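Local coordinates for protein DynE8 (Micromonospora chersina, PDB 4AMM) that forms the acyltransferase domain of an iterative polyketide synthase in enediyne biosynthesis, and probably loads acyl extender units onto the enzyme's carrier domain, at residues A145-Q148 / P149-A153; H175-G178 / E179-A182. All coordinates share one frame; numbering follows the deposited sequence.

Contact 1: residues A145-Q148 / P149-A153; sequences AVAQ and PAIIA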
ATOM      1  N   ALA A 145       6.020  -7.992  17.930  1.00 17.58           N
ATOM      2  CA  ALA A 145       4.846  -8.572  18.644  1.00 17.85           C
ATOM      3  C   ALA A 145       3.761  -7.486  18.817  1.00 17.35           C
ATOM      4  O   ALA A 145       2.626  -7.800  18.911  1.00 18.93           O
ATOM      5  CB  ALA A 145       5.277  -9.123  19.999  1.00 18.73           C
ATOM      6  N   VAL A 146       4.185  -6.229  18.882  1.00 17.19           N
ATOM      7  CA  VAL A 146       3.268  -5.090  19.064  1.00 20.12           C
ATOM      8  C   VAL A 146       2.879  -4.599  17.658  1.00 18.16           C
ATOM      9  O   VAL A 146       1.688  -4.351  17.425  1.00 18.78           O
ATOM     10  CB  VAL A 146       3.946  -3.917  19.850  1.00 20.67           C
ATOM     11  CG1 VAL A 146       3.088  -2.657  19.810  1.00 23.40           C
ATOM     12  CG2 VAL A 146       4.208  -4.346  21.329  1.00 25.39           C
ATOM     13  N   ALA A 147       3.809  -4.522  16.714  1.00 17.51           N
ATOM     14  CA  ALA A 147       3.530  -3.894  15.418  1.00 16.77           C
ATOM     15  C   ALA A 147       2.598  -4.716  14.577  1.00 15.62           C
ATOM     16  O   ALA A 147       1.751  -4.086  13.870  1.00 17.08           O
ATOM     17  CB  ALA A 147       4.818  -3.669  14.687  1.00 18.60           C
ATOM     18  N   GLN A 148       2.713  -6.028  14.558  1.00 15.38           N
ATOM     19  CA  GLN A 148       1.898  -6.807  13.621  1.00 14.59           C
ATOM     20  C   GLN A 148       0.414  -6.627  13.898  1.00 14.91           C
ATOM     21  O   GLN A 148      -0.322  -6.269  12.926  1.00 14.34           O
ATOM     22  CB  GLN A 148       2.338  -8.267  13.572  1.00 14.37           C
ATOM     23  CG  GLN A 148       3.768  -8.429  12.974  1.00 15.69           C
ATOM     24  CD  GLN A 148       4.050  -9.827  12.553  1.00 16.52           C
ATOM     25  OE1 GLN A 148       3.182 -10.586  12.191  1.00 15.13           O
ATOM     26  NE2 GLN A 148       5.347 -10.229  12.641  1.00 19.79           N
ATOM     27  N   PRO A 149      -0.071  -6.792  15.098  1.00 14.38           N
ATOM     28  CA  PRO A 149      -1.532  -6.569  15.326  1.00 14.87           C
ATOM     29  C   PRO A 149      -1.892  -5.115  15.144  1.00 15.20           C
ATOM     30  O   PRO A 149      -3.031  -4.836  14.700  1.00 16.24           O
ATOM     31  CB  PRO A 149      -1.781  -7.109  16.718  1.00 15.52           C
ATOM     32  CG  PRO A 149      -0.360  -7.122  17.396  1.00 16.68           C
ATOM     33  CD  PRO A 149       0.595  -7.389  16.282  1.00 15.17           C
ATOM     34  N   ALA A 150      -1.024  -4.169  15.490  1.00 15.63           N
ATOM     35  CA  ALA A 150      -1.321  -2.749  15.257  1.00 15.44           C
ATOM     36  C   ALA A 150      -1.527  -2.457  13.806  1.00 14.83           C
ATOM     37  O   ALA A 150      -2.547  -1.778  13.455  1.00 16.76           O
ATOM     38  CB  ALA A 150      -0.261  -1.879  15.815  1.00 17.70           C
ATOM     39  N   ILE A 151      -0.643  -2.934  12.936  1.00 14.22           N
ATOM     40  CA  ILE A 151      -0.791  -2.664  11.497  1.00 13.47           C
ATOM     41  C   ILE A 151      -2.063  -3.333  11.000  1.00 14.98           C
ATOM     42  O   ILE A 151      -2.812  -2.717  10.176  1.00 15.94           O
ATOM     43  CB  ILE A 151       0.391  -3.258  10.803  1.00 15.37           C
ATOM     44  CG1 ILE A 151       1.613  -2.355  11.161  1.00 15.19           C
ATOM     45  CG2 ILE A 151       0.215  -3.302   9.274  1.00 14.56           C
ATOM     46  CD1 ILE A 151       2.999  -3.043  10.813  1.00 18.30           C
ATOM     47  N   ILE A 152      -2.375  -4.568  11.379  1.00 13.18           N
ATOM     48  CA  ILE A 152      -3.564  -5.284  10.888  1.00 13.62           C
ATOM     49  C   ILE A 152      -4.802  -4.574  11.431  1.00 15.12           C
ATOM     50  O   ILE A 152      -5.760  -4.422  10.637  1.00 14.90           O
ATOM     51  CB  ILE A 152      -3.464  -6.768  11.268  1.00 13.52           C
ATOM     52  CG1 ILE A 152      -2.401  -7.441  10.449  1.00 14.31           C
ATOM     53  CG2 ILE A 152      -4.834  -7.405  11.154  1.00 17.16           C
ATOM     54  CD1 ILE A 152      -2.780  -7.516   8.911  1.00 15.40           C
ATOM     55  N   ALA A 153      -4.798  -4.056  12.642  1.00 13.99           N
ATOM     56  CA  ALA A 153      -6.003  -3.313  13.117  1.00 14.15           C
ATOM     57  C   ALA A 153      -6.229  -2.100  12.221  1.00 15.02           C
ATOM     58  O   ALA A 153      -7.411  -1.823  11.838  1.00 16.74           O
ATOM     59  CB  ALA A 153      -5.818  -2.914  14.573  1.00 15.36           C
TER

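Contact 2: residues H175-G178 / E179-A182; sequences HSLG and ELAA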
ATOM      1  N   HIS A 175       1.689  -7.501   1.333  1.00 11.83           N
ATOM      2  CA  HIS A 175       3.157  -7.728   1.516  1.00 11.65           C
ATOM      3  C   HIS A 175       3.404  -8.364   2.868  1.00 11.67           C
ATOM      4  O   HIS A 175       3.222  -7.745   3.900  1.00 12.31           O
ATOM      5  CB  HIS A 175       3.818  -6.346   1.444  1.00 12.15           C
ATOM      6  CG  HIS A 175       5.297  -6.371   1.156  1.00 11.24           C
ATOM      7  ND1 HIS A 175       6.225  -6.731   2.139  1.00 14.46           N
ATOM      8  CD2 HIS A 175       6.009  -5.991   0.055  1.00 11.91           C
ATOM      9  CE1 HIS A 175       7.436  -6.582   1.613  1.00 13.91           C
ATOM     10  NE2 HIS A 175       7.340  -6.154   0.360  1.00 12.55           N
ATOM     11  N   SER A 176       3.856  -9.630   2.821  1.00 12.96           N
ATOM     12  CA  SER A 176       4.208 -10.356   4.084  1.00 12.71           C
ATOM     13  C   SER A 176       2.972 -10.300   5.020  1.00 12.89           C
ATOM     14  O   SER A 176       1.909 -10.921   4.676  1.00 13.04           O
ATOM     15  CB  SER A 176       5.485  -9.804   4.692  1.00 13.67           C
ATOM     16  OG  SER A 176       5.765 -10.714   5.786  1.00 15.62           O
ATOM     17  N   LEU A 177       3.040  -9.687   6.178  1.00 11.55           N
ATOM     18  CA  LEU A 177       1.927  -9.531   7.080  1.00 13.07           C
ATOM     19  C   LEU A 177       0.632  -9.122   6.369  1.00 11.73           C
ATOM     20  O   LEU A 177      -0.479  -9.546   6.753  1.00 12.94           O
ATOM     21  CB  LEU A 177       2.280  -8.467   8.159  1.00 12.65           C
ATOM     22  CG  LEU A 177       1.164  -8.067   9.112  1.00 13.68           C
ATOM     23  CD1 LEU A 177       0.698  -9.268   9.984  1.00 15.30           C
ATOM     24  CD2 LEU A 177       1.649  -6.908   9.941  1.00 14.30           C
ATOM     25  N   GLY A 178       0.766  -8.198   5.412  1.00 11.95           N
ATOM     26  CA  GLY A 178      -0.459  -7.710   4.723  1.00 11.65           C
ATOM     27  C   GLY A 178      -1.233  -8.798   4.009  1.00 11.81           C
ATOM     28  O   GLY A 178      -2.425  -8.533   3.739  1.00 11.71           O
ATOM     29  N   GLU A 179      -0.643  -9.927   3.689  1.00 11.51           N
ATOM     30  CA  GLU A 179      -1.449 -10.993   3.045  1.00 10.41           C
ATOM     31  C   GLU A 179      -2.567 -11.383   3.991  1.00 14.01           C
ATOM     32  O   GLU A 179      -3.620 -11.808   3.520  1.00 14.23           O
ATOM     33  CB  GLU A 179      -0.559 -12.155   2.720  1.00 12.68           C
ATOM     34  CG  GLU A 179      -1.287 -13.199   1.791  1.00 14.67           C
ATOM     35  CD  GLU A 179      -0.421 -13.669   0.659  1.00 16.55           C
ATOM     36  OE1 GLU A 179       0.384 -12.898   0.093  1.00 15.91           O
ATOM     37  OE2 GLU A 179      -0.570 -14.856   0.206  1.00 15.75           O
ATOM     38  N   LEU A 180      -2.402 -11.342   5.285  1.00 12.43           N
ATOM     39  CA  LEU A 180      -3.507 -11.609   6.255  1.00 13.15           C
ATOM     40  C   LEU A 180      -4.675 -10.657   6.066  1.00 14.19           C
ATOM     41  O   LEU A 180      -5.851 -11.112   6.009  1.00 14.67           O
ATOM     42  CB  LEU A 180      -3.091 -11.542   7.729  1.00 14.68           C
ATOM     43  CG  LEU A 180      -2.330 -12.753   8.229  1.00 17.75           C
ATOM     44  CD1 LEU A 180      -0.960 -12.954   7.526  1.00 17.54           C
ATOM     45  CD2 LEU A 180      -2.130 -12.556   9.739  1.00 17.47           C
ATOM     46  N   ALA A 181      -4.413  -9.382   5.861  1.00 12.97           N
ATOM     47  CA  ALA A 181      -5.472  -8.392   5.672  1.00 12.87           C
ATOM     48  C   ALA A 181      -6.057  -8.619   4.282  1.00 13.04           C
ATOM     49  O   ALA A 181      -7.328  -8.471   4.142  1.00 14.08           O
ATOM     50  CB  ALA A 181      -4.908  -6.995   5.790  1.00 14.71           C
ATOM     51  N   ALA A 182      -5.279  -8.926   3.251  1.00 11.93           N
ATOM     52  CA  ALA A 182      -5.820  -9.180   1.922  1.00 12.98           C
ATOM     53  C   ALA A 182      -6.795 -10.367   1.993  1.00 13.66           C
ATOM     54  O   ALA A 182      -7.884 -10.299   1.339  1.00 15.50           O
ATOM     55  CB  ALA A 182      -4.716  -9.400   0.884  1.00 13.48           C
TER

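Contact 1: residues A145-Q148 / P149-A153
Pro149 lays its ring against the preceding turn of its own helix, bordered by Ala145, Val146, Ala147 and Gln148. Having no N-H to give, it meets the Ala145 carbonyl with carbon instead: its CD lies 3.3 Å from Ala145 O, and its CG also touches Val146 O. Helix 144-165 kinks here.

After the proline the i to i+4 backbone bonds resume, weakly at Ala150 and then regularly at Ile151 and Ile152. Ala150 N reaches Val146 O at 3.3 Å, Ile151 N binds Ala147 O at 2.8 Å, and Ile152 N takes Gln148 O at 3.1 Å.

The apolar contact is that of Ile151 CD1 with Ala147 CB, 4.3 Å apart. Ile151 has its CG1 branch beside the backbone N (chi1 -72°), which swings it back over the preceding turn, where CG1 packs against the carbonyl, 3.2 Å from Ala147 O.

The polar side chain is Gln148, whose amide is gripped at both ends outside the segments, NE2 by Thr144 OG1 and OE1 by Arg201.

Helix 191-206 covers one flank, placing Leu195 and Arg199 on Pro149, Met205 on Gln148 and Ala198 on Ile152, while Val146 and Ala150 lie on the exposed side.

Contact 2: residues H175-G178 / E179-A182
Glu179 N donates to Ser176 O, three residues back, at 2.9 Å, from above the carbonyl plane. This is the step from strand into helix, and with Gly174, Ser176 and Gly178 it matches the GxSxG nucleophile elbow of acyltransferases. The turn is closed by Gly178 N, which bonds to His175 O at 2.9 Å. Ser176 sits in the strained backbone conformation such an elbow requires (phi 55°, psi -117°), and its OG is hydrogen-bonded to His278 NE2 and to Arg201, consistent with the serine-histidine pair of the family. The side chain of Glu179 leaves with CG anti to the backbone N (chi1 -169°), carrying the carboxylate away from the turn. That buried group is satisfied by Ser307 OG and the backbone N of Thr308, while Glu179 CB stays 3.4 Å from Ser176 O.

Leu180 comes next, its N bonded to Leu177 O at 3.0 Å, again across three residues. The side chain leans over the same carbonyl, with CD1 at 3.5 Å from Leu177 O, and its other methyl, CD2, meets Leu177 CD1 at 4.3 Å.

Ala181 and Ala182 share one acceptor. Ala181 N makes only a weak bond to Gly178 O, whereas Ala182 N bonds to Gly178 O at 2.9 Å, a regular helical bond with which the i to i+4 pattern begins.

Strand 171-174, in the parallel sheet, feeds directly into this turn, and helix 178-185 leads out of it. Helix 191-206 packs on Leu177 and Leu180 through Arg201, and on Leu180 also through Leu197; helix 353-360 covers His175, and helix 144-165 lies against Leu177 and Ala181.

The two contacts lie about 11 Å apart, centre to centre, and meet through side chains. Leu177 is the common piece: its CD1 touches Gln148 OE1 and Ile152 CG1, each at 3.6 Å, and its CD2 lies 3.9 Å from Ile151 CG2. One turn beyond Leu177, Ala181 CB lies 3.8 Å from Ile152 CD1, so helix 144-165 backs both the elbow and the helix that follows it. Arg201 bridges the two contacts through its polar bonds. Gln148 would then be a second-shell residue, consistent with holding Arg201 near the presumed nucleophile; Arg201 probably corresponds to the arginine that binds the extender carboxylate in malonyl-type acyltransferases.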